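Local coordinates for cystathionine beta-lyases/cystathionine gamma-synthases (Corynebacterium glutamicum, PDB 5X5H), which probably catalyses the pyridoxal-phosphate-dependent joining of O-succinyl-L-homoserine and L-cysteine into L,L-cystathionine, releasing succinate, in methionine biosynthesis, at residues P155-T160 and L282-K287; Y186-L191 and A296-R301; S307-G312 and R360-I365; K325-A330 and S338-P343. One frame throughout, in Å; residues are numbered along the deposited sequence.

In the fold
All four contacts tie parts of one chain with the fold of the trans-sulfuration enzymes. Interactions 1 and 2 join a loop (155-160) and the end of helix 184-187, both of the cofactor-binding half, to the later part of the chain; their centres are about 13 Å apart, their segments alternate along the sequence, and they touch through Thr-160 and Gln-298. Interactions 3 and 4 lie in the five-stranded sheet, centres about 12 Å apart, with interaction 4 nested in the loop that interaction 3 closes; strands 362-366 and 339-341 are neighbours there. Interaction 2 stays about 12 Å, nearest atoms, from interaction 3. Interactions 1, 3 and 4 touch one another beside the pyridoxal phosphate pocket, where Arg-364 and Glu-341 lie near Asn-154.

Interaction 1 of 4, residues P155-T160 and L282-K287; sequences PALGIT and LYPGLK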
loop_
_atom_site.group_PDB
_atom_site.type_symbol
_atom_site.label_atom_id
_atom_site.label_comp_id
_atom_site.label_asym_id
_atom_site.label_seq_id
_atom_site.Cartn_x
_atom_site.Cartn_y
_atom_site.Cartn_z
ATOM N N PRO A 155 -4.009 -20.283 25.900
ATOM C CA PRO A 155 -3.252 -19.200 26.559
ATOM C C PRO A 155 -2.392 -19.702 27.721
ATOM O O PRO A 155 -1.642 -18.852 28.303
ATOM C CB PRO A 155 -4.308 -18.329 27.073
ATOM C CG PRO A 155 -5.380 -19.341 27.586
ATOM C CD PRO A 155 -5.322 -20.466 26.609
ATOM N N ALA A 156 -2.485 -20.947 28.176
ATOM C CA ALA A 156 -1.825 -21.345 29.419
ATOM C C ALA A 156 -0.397 -21.640 29.358
ATOM O O ALA A 156 0.266 -21.944 30.382
ATOM C CB ALA A 156 -2.629 -22.530 30.037
ATOM N N LEU A 157 0.203 -21.602 28.167
ATOM C CA LEU A 157 1.612 -21.827 27.992
ATOM C C LEU A 157 2.080 -23.182 28.433
ATOM O O LEU A 157 3.217 -23.387 28.811
ATOM C CB LEU A 157 2.449 -20.690 28.571
ATOM C CG LEU A 157 1.940 -19.317 28.196
ATOM C CD1 LEU A 157 2.646 -18.189 28.867
ATOM C CD2 LEU A 157 2.028 -18.982 26.678
ATOM N N GLY A 158 1.201 -24.180 28.213
ATOM C CA GLY A 158 1.598 -25.553 28.429
ATOM C C GLY A 158 2.641 -26.041 27.477
ATOM O O GLY A 158 2.679 -25.579 26.287
ATOM N N ILE A 159 3.509 -26.946 27.847
ATOM C CA ILE A 159 4.638 -27.355 27.085
ATOM C C ILE A 159 4.580 -28.831 26.676
ATOM O O ILE A 159 4.301 -29.694 27.559
ATOM C CB ILE A 159 5.986 -27.132 27.826
ATOM C CG1 ILE A 159 6.119 -25.700 28.326
ATOM C CG2 ILE A 159 7.218 -27.662 27.092
ATOM C CD1 ILE A 159 6.166 -24.687 27.157
ATOM N N THR A 160 4.800 -29.168 25.441
ATOM C CA THR A 160 4.847 -30.531 24.963
ATOM C C THR A 160 6.207 -30.857 24.526
ATOM O O THR A 160 6.862 -30.058 23.796
ATOM C CB THR A 160 3.898 -30.661 23.754
ATOM O OG1 THR A 160 2.563 -30.488 24.196
ATOM C CG2 THR A 160 3.932 -32.038 23.109
ATOM N N LEU A 282 2.012 -18.055 34.849
ATOM C CA LEU A 282 2.268 -18.989 33.847
ATOM C C LEU A 282 3.287 -18.368 32.875
ATOM O O LEU A 282 2.949 -17.446 32.140
ATOM C CB LEU A 282 0.959 -19.370 33.088
ATOM C CG LEU A 282 -0.072 -20.062 33.996
ATOM C CD1 LEU A 282 -1.424 -20.073 33.351
ATOM C CD2 LEU A 282 0.376 -21.392 34.394
ATOM N N TYR A 283 4.478 -18.877 32.934
ATOM C CA TYR A 283 5.580 -18.404 32.052
ATOM C C TYR A 283 6.547 -19.545 31.928
ATOM O O TYR A 283 7.075 -20.029 32.969
ATOM C CB TYR A 283 6.262 -17.158 32.605
ATOM C CG TYR A 283 7.349 -16.586 31.633
ATOM C CD1 TYR A 283 6.963 -16.096 30.371
ATOM C CD2 TYR A 283 8.707 -16.637 31.901
ATOM C CE1 TYR A 283 7.885 -15.686 29.498
ATOM C CE2 TYR A 283 9.625 -16.189 30.970
ATOM C CZ TYR A 283 9.195 -15.738 29.772
ATOM O OH TYR A 283 10.113 -15.369 28.814
ATOM N N PRO A 284 6.924 -20.047 30.745
ATOM C CA PRO A 284 7.745 -21.210 30.616
ATOM C C PRO A 284 9.122 -21.150 31.274
ATOM O O PRO A 284 9.743 -22.219 31.569
ATOM C CB PRO A 284 7.782 -21.510 29.073
ATOM C CG PRO A 284 6.587 -20.832 28.598
ATOM C CD PRO A 284 6.428 -19.615 29.402
ATOM N N GLY A 285 9.675 -19.971 31.462
ATOM C CA GLY A 285 10.974 -19.829 32.077
ATOM C C GLY A 285 10.981 -19.927 33.581
ATOM O O GLY A 285 12.102 -20.053 34.093
ATOM N N LEU A 286 9.862 -20.010 34.222
ATOM C CA LEU A 286 9.829 -20.187 35.704
ATOM C C LEU A 286 10.097 -21.656 36.014
ATOM O O LEU A 286 9.544 -22.583 35.402
ATOM C CB LEU A 286 8.560 -19.665 36.286
ATOM C CG LEU A 286 8.234 -18.234 35.923
ATOM C CD1 LEU A 286 6.938 -17.814 36.522
ATOM C CD2 LEU A 286 9.327 -17.250 36.301
ATOM N N LYS A 287 10.949 -21.877 37.050
ATOM C CA LYS A 287 11.286 -23.262 37.410
ATOM C C LYS A 287 10.095 -24.193 37.731
ATOM O O LYS A 287 10.188 -25.399 37.356
ATOM C CB LYS A 287 12.258 -23.305 38.615
ATOM C CG LYS A 287 13.590 -22.702 38.286
ATOM C CD LYS A 287 14.602 -22.979 39.461
ATOM C CE LYS A 287 15.890 -22.191 39.394
ATOM N NZ LYS A 287 16.737 -22.643 38.281
#
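Leu-157, Leu-282 and Pro-284 bury nearly equal areas here and make an apolar join; no hydrogen bond runs between 155-160 and 282-287. Leu-157 has left-handed backbone angles and sends its branch CD1 against the chain of 282-284, where it lies 3.4 Å from Leu-282 O and 4.1 Å from Pro-284 CD. CG set opposite its own carbonyl carbon (chi1 -46°) directs that branch to the Leu-282 carbonyl. Leu-157 CB is itself 4.1 Å from Pro-284 CG. Ile-159 crosses the proline ring at about a right angle, with Ile-159 CD1 resting 4.0 Å from Pro-284 CB. Leu-282 works the other end of the contact: its side chain gathers round the carbonyl of Ala-156, with CB 3.8 Å from Ala-156 O, while Leu-282 CD1 comes within 4.3 Å of Ala-156 CB. Pro-284 sits within a type I turn from Tyr-283 to Leu-286, after which the chain leaves, and Tyr-283 turns its ring from the contact onto helix 254-273. Leu-157 touches Phe-182 of a loop and Met-305 of strand 305-310, Ile-159 packs on helix 292-298, and Leu-282 closes strand 278-282, bonded through its backbone to the neighbouring strand 305-310.

Interaction 2 of 4, residues Y186-L191 and A296-R301; sequences YLQQPL and AKQMKR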
loop_
_atom_site.group_PDB
_atom_site.type_symbol
_atom_site.label_atom_id
_atom_site.label_comp_id
_atom_site.label_asym_id
_atom_site.label_seq_id
_atom_site.Cartn_x
_atom_site.Cartn_y
_atom_site.Cartn_z
ATOM N N TYR A 186 12.507 -18.203 15.722
ATOM C CA TYR A 186 13.693 -17.725 16.432
ATOM C C TYR A 186 13.932 -18.500 17.716
ATOM O O TYR A 186 15.057 -18.695 18.141
ATOM C CB TYR A 186 13.536 -16.259 16.771
ATOM C CG TYR A 186 14.749 -15.647 17.434
ATOM C CD1 TYR A 186 15.976 -15.684 16.767
ATOM C CD2 TYR A 186 14.690 -15.049 18.654
ATOM C CE1 TYR A 186 17.105 -15.082 17.339
ATOM C CE2 TYR A 186 15.789 -14.482 19.230
ATOM C CZ TYR A 186 16.955 -14.456 18.531
ATOM O OH TYR A 186 18.093 -13.851 19.162
ATOM N N LEU A 187 12.842 -18.986 18.339
ATOM C CA LEU A 187 12.976 -19.700 19.655
ATOM C C LEU A 187 12.873 -21.180 19.521
ATOM O O LEU A 187 13.374 -21.913 20.420
ATOM C CB LEU A 187 11.966 -19.176 20.659
ATOM C CG LEU A 187 12.048 -17.648 20.918
ATOM C CD1 LEU A 187 11.011 -17.311 22.016
ATOM C CD2 LEU A 187 13.427 -17.212 21.313
ATOM N N GLN A 188 12.243 -21.710 18.505
ATOM C CA GLN A 188 11.985 -23.132 18.469
ATOM C C GLN A 188 11.805 -23.619 17.035
ATOM O O GLN A 188 11.206 -22.905 16.204
ATOM C CB GLN A 188 10.695 -23.424 19.214
ATOM C CG GLN A 188 10.245 -24.893 19.353
ATOM C CD GLN A 188 9.043 -25.036 20.305
ATOM O OE1 GLN A 188 9.228 -25.443 21.490
ATOM N NE2 GLN A 188 7.873 -24.645 19.892
ATOM N N GLN A 189 12.404 -24.765 16.663
ATOM C CA GLN A 189 12.378 -25.260 15.309
ATOM C C GLN A 189 11.881 -26.711 15.323
ATOM O O GLN A 189 12.678 -27.654 15.331
ATOM C CB GLN A 189 13.743 -25.094 14.623
ATOM C CG GLN A 189 14.208 -23.667 14.512
ATOM C CD GLN A 189 15.603 -23.516 14.022
ATOM O OE1 GLN A 189 16.523 -24.092 14.614
ATOM N NE2 GLN A 189 15.816 -22.662 13.019
ATOM N N PRO A 190 10.572 -26.881 15.367
ATOM C CA PRO A 190 10.011 -28.258 15.515
ATOM C C PRO A 190 10.417 -29.235 14.464
ATOM O O PRO A 190 10.439 -30.452 14.742
ATOM C CB PRO A 190 8.512 -28.047 15.541
ATOM C CG PRO A 190 8.374 -26.629 15.979
ATOM C CD PRO A 190 9.558 -25.852 15.406
ATOM N N LEU A 191 10.696 -28.841 13.240
ATOM C CA LEU A 191 11.147 -29.838 12.234
ATOM C C LEU A 191 12.408 -30.507 12.671
ATOM O O LEU A 191 12.571 -31.689 12.352
ATOM C CB LEU A 191 11.276 -29.236 10.842
ATOM C CG LEU A 191 10.078 -28.605 10.207
ATOM C CD1 LEU A 191 10.512 -27.896 8.917
ATOM C CD2 LEU A 191 8.929 -29.552 10.058
ATOM N N ALA A 296 13.200 -25.710 28.344
ATOM C CA ALA A 296 14.559 -25.241 28.315
ATOM C C ALA A 296 15.363 -26.091 27.345
ATOM O O ALA A 296 16.307 -25.550 26.841
ATOM C CB ALA A 296 15.091 -25.342 29.752
ATOM N N LYS A 297 14.983 -27.330 27.070
ATOM C CA LYS A 297 15.704 -28.137 26.069
ATOM C C LYS A 297 15.358 -27.783 24.656
ATOM O O LYS A 297 16.239 -27.836 23.809
ATOM C CB LYS A 297 15.651 -29.640 26.290
ATOM C CG LYS A 297 14.336 -30.315 26.318
ATOM C CD LYS A 297 14.520 -31.852 26.367
ATOM C CE LYS A 297 13.261 -32.575 25.927
ATOM N NZ LYS A 297 13.043 -33.857 26.674
ATOM N N GLN A 298 14.124 -27.375 24.396
ATOM C CA GLN A 298 13.689 -27.258 23.009
ATOM C C GLN A 298 13.502 -25.788 22.620
ATOM O O GLN A 298 13.296 -25.552 21.400
ATOM C CB GLN A 298 12.435 -28.063 22.757
ATOM C CG GLN A 298 11.190 -27.665 23.401
ATOM C CD GLN A 298 10.008 -28.634 23.243
ATOM O OE1 GLN A 298 10.164 -29.836 22.879
ATOM N NE2 GLN A 298 8.854 -28.144 23.587
ATOM N N MET A 299 13.553 -24.807 23.529
ATOM C CA MET A 299 13.344 -23.405 23.229
ATOM C C MET A 299 14.636 -22.635 23.551
ATOM O O MET A 299 15.262 -22.849 24.648
ATOM C CB MET A 299 12.258 -22.813 24.039
ATOM C CG MET A 299 10.873 -23.476 23.904
ATOM S SD MET A 299 9.555 -22.734 24.844
ATOM C CE MET A 299 9.385 -21.161 23.929
ATOM N N LYS A 300 15.062 -21.678 22.700
ATOM C CA LYS A 300 16.196 -20.872 22.942
ATOM C C LYS A 300 15.991 -19.899 24.080
ATOM O O LYS A 300 16.924 -19.634 24.868
ATOM C CB LYS A 300 16.539 -20.059 21.677
ATOM C CG LYS A 300 17.737 -19.127 21.720
ATOM C CD LYS A 300 17.930 -18.262 20.464
ATOM C CE LYS A 300 19.361 -17.723 20.519
ATOM N NZ LYS A 300 19.499 -16.708 19.451
ATOM N N ARG A 301 14.776 -19.362 24.169
ATOM C CA ARG A 301 14.335 -18.493 25.238
ATOM C C ARG A 301 12.862 -18.844 25.452
ATOM O O ARG A 301 12.286 -19.589 24.727
ATOM C CB ARG A 301 14.521 -17.003 24.960
ATOM C CG ARG A 301 15.984 -16.732 24.601
ATOM C CD ARG A 301 16.400 -15.318 24.624
ATOM N NE ARG A 301 16.179 -14.719 25.953
ATOM C CZ ARG A 301 16.168 -13.444 26.138
ATOM N NH1 ARG A 301 16.389 -12.601 25.173
ATOM N NH2 ARG A 301 15.920 -12.997 27.344
HETATM O O HOH W 1 7.780 -25.283 23.705
HETATM O O HOH W 2 13.841 -26.094 18.779
#
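Leu-187 and Lys-300 hold the segments together through one backbone bond, Lys-300 N to Leu-187 O at 2.8 Å, in the carbonyl plane and on a lone pair. Around it the side chains pair off. Lys-300 is fully extended (chi1 -180°), which carries its CD over one face of the Tyr-186 ring and its NZ to Tyr-186 OH, a weak bond of 3.2 Å; the hydroxyl has a stronger partner in Asp-259. Leu-187 lays CD2 against the base of Arg-301, 3.8 Å from Arg-301 CB, and the arginine then bends at its third torsion (chi3 58°) so that its guanidinium runs off to Asp-263, Glu-266 and Asp-259. Arg-301 O is buried by the contact without a polar partner. Deeper in, Gln-188 and Gln-298 lie side by side and point the same way, yet their amide planes stand 87° apart. A water joins them, giving a hydrogen to Gln-188 OE1 at 2.7 Å and accepting one from Gln-298 NE2 at 3.1 Å. Both amides are fixed further: Gln-188 NE2 by Asn-180 and Thr-151, Gln-298 by Thr-160 and Ile-162. A second water bridges Gln-189 N and Gln-298 O. The arrangement joins the ends of two short helices, 184-187 and 292-298, and leads at Leu-191 into a magnesium site shared with Glu-71.

Interaction 3 of 4, residues S307-G312 and R360-I365; sequences SVRFAG and RDLVRI
Arg-309 and Asp-361 meet side-on, NE and NH2 of the guanidinium each taking one carboxylate oxygen, although the two planes are turned 47° from each other. Arg-309 NE reaches the syn lone pair of Asp-361 OD1 at 2.8 Å, and Arg-309 NH2 reaches Asp-361 OD2 at 2.9 Å from the syn side, 19° out of the carboxylate plane. A bend at chi3 (60°) turns the arginine's end back to this grip. Asp-361 O also accepts Phe-310 N at 3.0 Å and lies in plane at the edge of the Phe-310 ring, whose CE1 comes 3.7 Å from Val-363 CG2. On that same side of the sheet Val-308 CG2 touches Ile-365 CD1. Leu-362 shares the other side with Arg-309 and Ser-307, setting CD1 4.1 Å from Arg-309 CG and CD2 near Ser-307 OG, a hydroxyl bonded to Pro-155 O. The backbones of Val-308 and Val-363 form a hydrogen-bonded pair, with both N...O distances 2.8 Å. This is regular antiparallel pairing of strands 305-310 and 362-366 in the five-stranded sheet; the side chain of Arg-364, bonded to Asn-154 and in a salt bridge with Glu-341, is about 6 Å from the bound pyridoxal phosphate.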
loop_
_atom_site.group_PDB
_atom_site.type_symbol
_atom_site.label_atom_id
_atom_site.label_comp_id
_atom_site.label_asym_id
_atom_site.label_seq_id
_atom_site.Cartn_x
_atom_site.Cartn_y
_atom_site.Cartn_z
ATOM N N SER A 307 0.735 -15.596 31.133
ATOM C CA SER A 307 -0.616 -15.617 31.667
ATOM C C SER A 307 -0.595 -15.597 33.179
ATOM O O SER A 307 0.391 -16.029 33.759
ATOM C CB SER A 307 -1.417 -16.793 31.132
ATOM O OG SER A 307 -1.768 -16.529 29.734
ATOM N N VAL A 308 -1.622 -15.060 33.727
ATOM C CA VAL A 308 -1.668 -14.749 35.190
ATOM C C VAL A 308 -3.052 -15.158 35.655
ATOM O O VAL A 308 -4.025 -14.746 35.084
ATOM C CB VAL A 308 -1.465 -13.294 35.396
ATOM C CG1 VAL A 308 -1.378 -12.957 36.891
ATOM C CG2 VAL A 308 -0.197 -12.784 34.683
ATOM N N ARG A 309 -3.084 -15.862 36.791
ATOM C CA ARG A 309 -4.350 -16.159 37.472
ATOM C C ARG A 309 -4.422 -15.369 38.738
ATOM O O ARG A 309 -3.479 -15.401 39.516
ATOM C CB ARG A 309 -4.477 -17.638 37.730
ATOM C CG ARG A 309 -4.505 -18.533 36.495
ATOM C CD ARG A 309 -4.787 -20.010 36.623
ATOM N NE ARG A 309 -6.105 -20.159 37.224
ATOM C CZ ARG A 309 -6.603 -21.281 37.696
ATOM N NH1 ARG A 309 -5.988 -22.398 37.475
ATOM N NH2 ARG A 309 -7.791 -21.204 38.280
ATOM N N PHE A 310 -5.530 -14.646 38.965
ATOM C CA PHE A 310 -5.732 -13.728 40.022
ATOM C C PHE A 310 -6.455 -14.377 41.262
ATOM O O PHE A 310 -7.439 -15.059 41.089
ATOM C CB PHE A 310 -6.528 -12.558 39.547
ATOM C CG PHE A 310 -5.715 -11.614 38.708
ATOM C CD1 PHE A 310 -5.545 -11.801 37.376
ATOM C CD2 PHE A 310 -5.055 -10.574 39.301
ATOM C CE1 PHE A 310 -4.665 -10.984 36.626
ATOM C CE2 PHE A 310 -4.229 -9.722 38.536
ATOM C CZ PHE A 310 -4.091 -9.909 37.157
ATOM N N ALA A 311 -5.863 -14.102 42.403
ATOM C CA ALA A 311 -6.425 -14.627 43.681
ATOM C C ALA A 311 -7.830 -14.147 43.869
ATOM O O ALA A 311 -8.667 -14.891 44.426
ATOM C CB ALA A 311 -5.515 -14.131 44.794
ATOM N N GLY A 312 -8.158 -12.968 43.413
ATOM C CA GLY A 312 -9.541 -12.437 43.539
ATOM C C GLY A 312 -10.507 -12.825 42.480
ATOM O O GLY A 312 -11.603 -12.223 42.341
ATOM N N ARG A 360 -11.735 -18.479 34.446
ATOM C CA ARG A 360 -12.184 -17.115 34.413
ATOM C C ARG A 360 -11.363 -16.116 35.204
ATOM O O ARG A 360 -11.517 -14.884 35.091
ATOM C CB ARG A 360 -13.666 -17.069 34.895
ATOM C CG ARG A 360 -14.606 -17.812 33.926
ATOM C CD ARG A 360 -16.040 -17.513 34.393
ATOM N NE ARG A 360 -16.182 -18.443 35.485
ATOM C CZ ARG A 360 -16.267 -18.244 36.802
ATOM N NH1 ARG A 360 -16.343 -19.347 37.566
ATOM N NH2 ARG A 360 -16.229 -17.047 37.389
ATOM N N ASP A 361 -10.407 -16.618 36.015
ATOM C CA ASP A 361 -9.553 -15.781 36.728
ATOM C C ASP A 361 -8.213 -15.448 35.980
ATOM O O ASP A 361 -7.354 -14.827 36.588
ATOM C CB ASP A 361 -9.171 -16.434 38.094
ATOM C CG ASP A 361 -8.458 -17.672 38.018
ATOM O OD1 ASP A 361 -7.939 -18.087 37.007
ATOM O OD2 ASP A 361 -8.353 -18.472 39.100
ATOM N N LEU A 362 -8.166 -15.855 34.708
ATOM C CA LEU A 362 -6.913 -15.858 33.897
ATOM C C LEU A 362 -6.876 -14.664 32.943
ATOM O O LEU A 362 -7.861 -14.374 32.273
ATOM C CB LEU A 362 -6.688 -17.141 33.199
ATOM C CG LEU A 362 -5.327 -17.313 32.483
ATOM C CD1 LEU A 362 -4.898 -18.693 32.396
ATOM C CD2 LEU A 362 -5.455 -16.723 31.040
ATOM N N VAL A 363 -5.748 -13.945 32.979
ATOM C CA VAL A 363 -5.437 -12.864 31.993
ATOM C C VAL A 363 -4.210 -13.268 31.235
ATOM O O VAL A 363 -3.256 -13.797 31.783
ATOM C CB VAL A 363 -5.193 -11.545 32.705
ATOM C CG1 VAL A 363 -4.670 -10.434 31.739
ATOM C CG2 VAL A 363 -6.483 -11.071 33.375
ATOM N N ARG A 364 -4.274 -13.070 29.876
ATOM C CA ARG A 364 -3.164 -13.396 28.991
ATOM C C ARG A 364 -2.559 -12.072 28.561
ATOM O O ARG A 364 -3.263 -11.131 28.150
ATOM C CB ARG A 364 -3.617 -14.148 27.785
ATOM C CG ARG A 364 -2.518 -14.607 26.827
ATOM C CD ARG A 364 -3.020 -15.130 25.497
ATOM N NE ARG A 364 -3.356 -14.009 24.661
ATOM C CZ ARG A 364 -4.066 -14.122 23.556
ATOM N NH1 ARG A 364 -4.400 -15.271 23.089
ATOM N NH2 ARG A 364 -4.305 -13.100 22.838
ATOM N N ILE A 365 -1.225 -11.986 28.740
ATOM C CA ILE A 365 -0.508 -10.759 28.416
ATOM C C ILE A 365 0.520 -11.026 27.366
ATOM O O ILE A 365 1.322 -11.953 27.449
ATOM C CB ILE A 365 0.231 -10.148 29.632
ATOM C CG1 ILE A 365 -0.766 -10.050 30.847
ATOM C CG2 ILE A 365 0.776 -8.805 29.308
ATOM C CD1 ILE A 365 -0.009 -9.643 32.123
#

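Interaction 4 of 4, residues K325-A330 and S338-P343; sequences KLICLA and SLLEHP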
loop_
_atom_site.group_PDB
_atom_site.type_symbol
_atom_site.label_atom_id
_atom_site.label_comp_id
_atom_site.label_asym_id
_atom_site.label_seq_id
_atom_site.Cartn_x
_atom_site.Cartn_y
_atom_site.Cartn_z
ATOM N N LYS A 325 -2.766 1.204 31.611
ATOM C CA LYS A 325 -2.804 2.375 30.796
ATOM C C LYS A 325 -1.795 2.388 29.661
ATOM O O LYS A 325 -1.846 3.316 28.857
ATOM C CB LYS A 325 -2.535 3.576 31.666
ATOM C CG LYS A 325 -3.605 3.788 32.733
ATOM C CD LYS A 325 -3.365 5.058 33.507
ATOM C CE LYS A 325 -3.316 6.332 32.645
ATOM N NZ LYS A 325 -4.576 6.612 31.864
ATOM N N LEU A 326 -0.849 1.465 29.657
ATOM C CA LEU A 326 0.106 1.330 28.527
ATOM C C LEU A 326 -0.191 0.075 27.789
ATOM O O LEU A 326 -0.311 0.083 26.557
ATOM C CB LEU A 326 1.518 1.349 29.108
ATOM C CG LEU A 326 2.633 1.133 28.119
ATOM C CD1 LEU A 326 2.587 2.155 27.012
ATOM C CD2 LEU A 326 3.944 1.291 28.894
ATOM N N ILE A 327 -0.347 -1.042 28.497
ATOM C CA ILE A 327 -0.776 -2.291 27.942
ATOM C C ILE A 327 -2.219 -2.176 27.530
ATOM O O ILE A 327 -3.063 -1.780 28.375
ATOM C CB ILE A 327 -0.584 -3.461 28.909
ATOM C CG1 ILE A 327 0.876 -3.499 29.438
ATOM C CG2 ILE A 327 -0.877 -4.824 28.324
ATOM C CD1 ILE A 327 1.094 -4.486 30.563
ATOM N N CYS A 328 -2.532 -2.485 26.281
ATOM C CA CYS A 328 -3.876 -2.271 25.792
ATOM C C CYS A 328 -4.701 -3.521 25.810
ATOM O O CYS A 328 -4.349 -4.577 25.372
ATOM C CB CYS A 328 -3.730 -1.780 24.342
ATOM S SG CYS A 328 -5.304 -1.223 23.568
ATOM N N LEU A 329 -5.971 -3.326 26.237
ATOM C CA LEU A 329 -7.042 -4.369 26.183
ATOM C C LEU A 329 -7.509 -4.594 24.749
ATOM O O LEU A 329 -8.212 -3.757 24.190
ATOM C CB LEU A 329 -8.188 -3.962 27.082
ATOM C CG LEU A 329 -9.197 -5.089 27.175
ATOM C CD1 LEU A 329 -8.803 -6.387 27.780
ATOM C CD2 LEU A 329 -10.407 -4.568 28.014
ATOM N N ALA A 330 -7.113 -5.722 24.227
ATOM C CA ALA A 330 -7.408 -6.084 22.841
ATOM C C ALA A 330 -7.084 -7.494 22.609
ATOM O O ALA A 330 -6.231 -8.101 23.325
ATOM C CB ALA A 330 -6.551 -5.186 21.882
ATOM N N SER A 338 2.410 -3.769 23.627
ATOM C CA SER A 338 1.882 -4.738 24.641
ATOM C C SER A 338 0.340 -4.740 24.666
ATOM O O SER A 338 -0.312 -3.726 24.604
ATOM C CB SER A 338 2.365 -4.271 26.032
ATOM O OG SER A 338 3.777 -4.453 26.179
ATOM N N LEU A 339 -0.160 -5.971 24.782
ATOM C CA LEU A 339 -1.614 -6.210 24.811
ATOM C C LEU A 339 -1.948 -7.121 25.964
ATOM O O LEU A 339 -1.154 -7.939 26.362
ATOM C CB LEU A 339 -2.099 -6.823 23.479
ATOM C CG LEU A 339 -1.805 -6.108 22.163
ATOM C CD1 LEU A 339 -2.381 -7.002 21.013
ATOM C CD2 LEU A 339 -2.398 -4.743 22.143
ATOM N N LEU A 340 -3.210 -7.024 26.389
ATOM C CA LEU A 340 -3.720 -8.049 27.315
ATOM C C LEU A 340 -5.210 -8.370 27.022
ATOM O O LEU A 340 -5.875 -7.569 26.401
ATOM C CB LEU A 340 -3.500 -7.739 28.812
ATOM C CG LEU A 340 -4.421 -6.706 29.433
ATOM C CD1 LEU A 340 -3.975 -6.512 30.904
ATOM C CD2 LEU A 340 -4.541 -5.369 28.885
ATOM N N GLU A 341 -5.614 -9.546 27.479
ATOM C CA GLU A 341 -7.017 -9.949 27.258
ATOM C C GLU A 341 -7.423 -10.938 28.327
ATOM O O GLU A 341 -6.634 -11.428 29.084
ATOM C CB GLU A 341 -7.196 -10.528 25.873
ATOM C CG GLU A 341 -6.462 -11.841 25.653
ATOM C CD GLU A 341 -7.276 -13.012 25.129
ATOM O OE1 GLU A 341 -8.444 -12.897 24.918
ATOM O OE2 GLU A 341 -6.674 -14.081 24.873
ATOM N N HIS A 342 -8.710 -11.149 28.399
ATOM C CA HIS A 342 -9.381 -12.145 29.316
ATOM C C HIS A 342 -9.848 -13.374 28.486
ATOM O O HIS A 342 -10.934 -13.256 27.798
ATOM C CB HIS A 342 -10.487 -11.432 29.931
ATOM C CG HIS A 342 -11.224 -12.245 30.965
ATOM N ND1 HIS A 342 -12.579 -12.559 30.852
ATOM C CD2 HIS A 342 -10.774 -12.767 32.144
ATOM C CE1 HIS A 342 -12.918 -13.255 31.940
ATOM N NE2 HIS A 342 -11.843 -13.421 32.725
ATOM N N PRO A 343 -9.131 -14.439 28.270
ATOM C CA PRO A 343 -9.508 -15.507 27.260
ATOM C C PRO A 343 -10.848 -16.110 27.406
ATOM O O PRO A 343 -11.496 -16.353 26.380
ATOM C CB PRO A 343 -8.372 -16.525 27.286
ATOM C CG PRO A 343 -7.223 -15.747 27.874
ATOM C CD PRO A 343 -7.793 -14.702 28.777
HETATM O O HOH W 3 -0.176 -1.026 24.009
#
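Ile-327 lays its methyl CG2 over the face of the peptide group between Leu-339 and Leu-340, 3.5 Å from Leu-339 C, while the peptide group after Cys-328 is covered in turn by Leu-340, whose CD2 sits 3.6 Å from Cys-328 C. Leu-339 CD2 comes from the other side of that Cys-328 group and also touches Cys-328 CB at 3.9 Å. The Leu-340 carbonyl is met almost end-on by Ala-330 N at 3.1 Å, and Leu-329 CD1 lies 3.4 Å from the same oxygen. The remaining bonds are less in line: Cys-328 N approaches Ser-338 O tilted 34° from the carbonyl plane, and Leu-340 N stands 42° out of the plane of Cys-328 O. Together they make a short parallel pairing, Cys-328 with Leu-339 and Leu-329 with Leu-340, at the edge of the five-stranded sheet, where 328-329 is the outermost strand within the chain. The rotation of Leu-340, CG set between N and C (chi1 76°), also brings its CD2 against Ile-327 CG2. Beyond the bonded part a water spans Leu-326 O and Ser-338 O, giving a hydrogen to each. Ser-338 OG turns to Glu-370, Glu-341 reaches Thr-347, and on the outer side Leu-329 is bonded through its backbone to the second subunit, and Ala-330 and Leu-339 pack on Thr-37 of that second subunit.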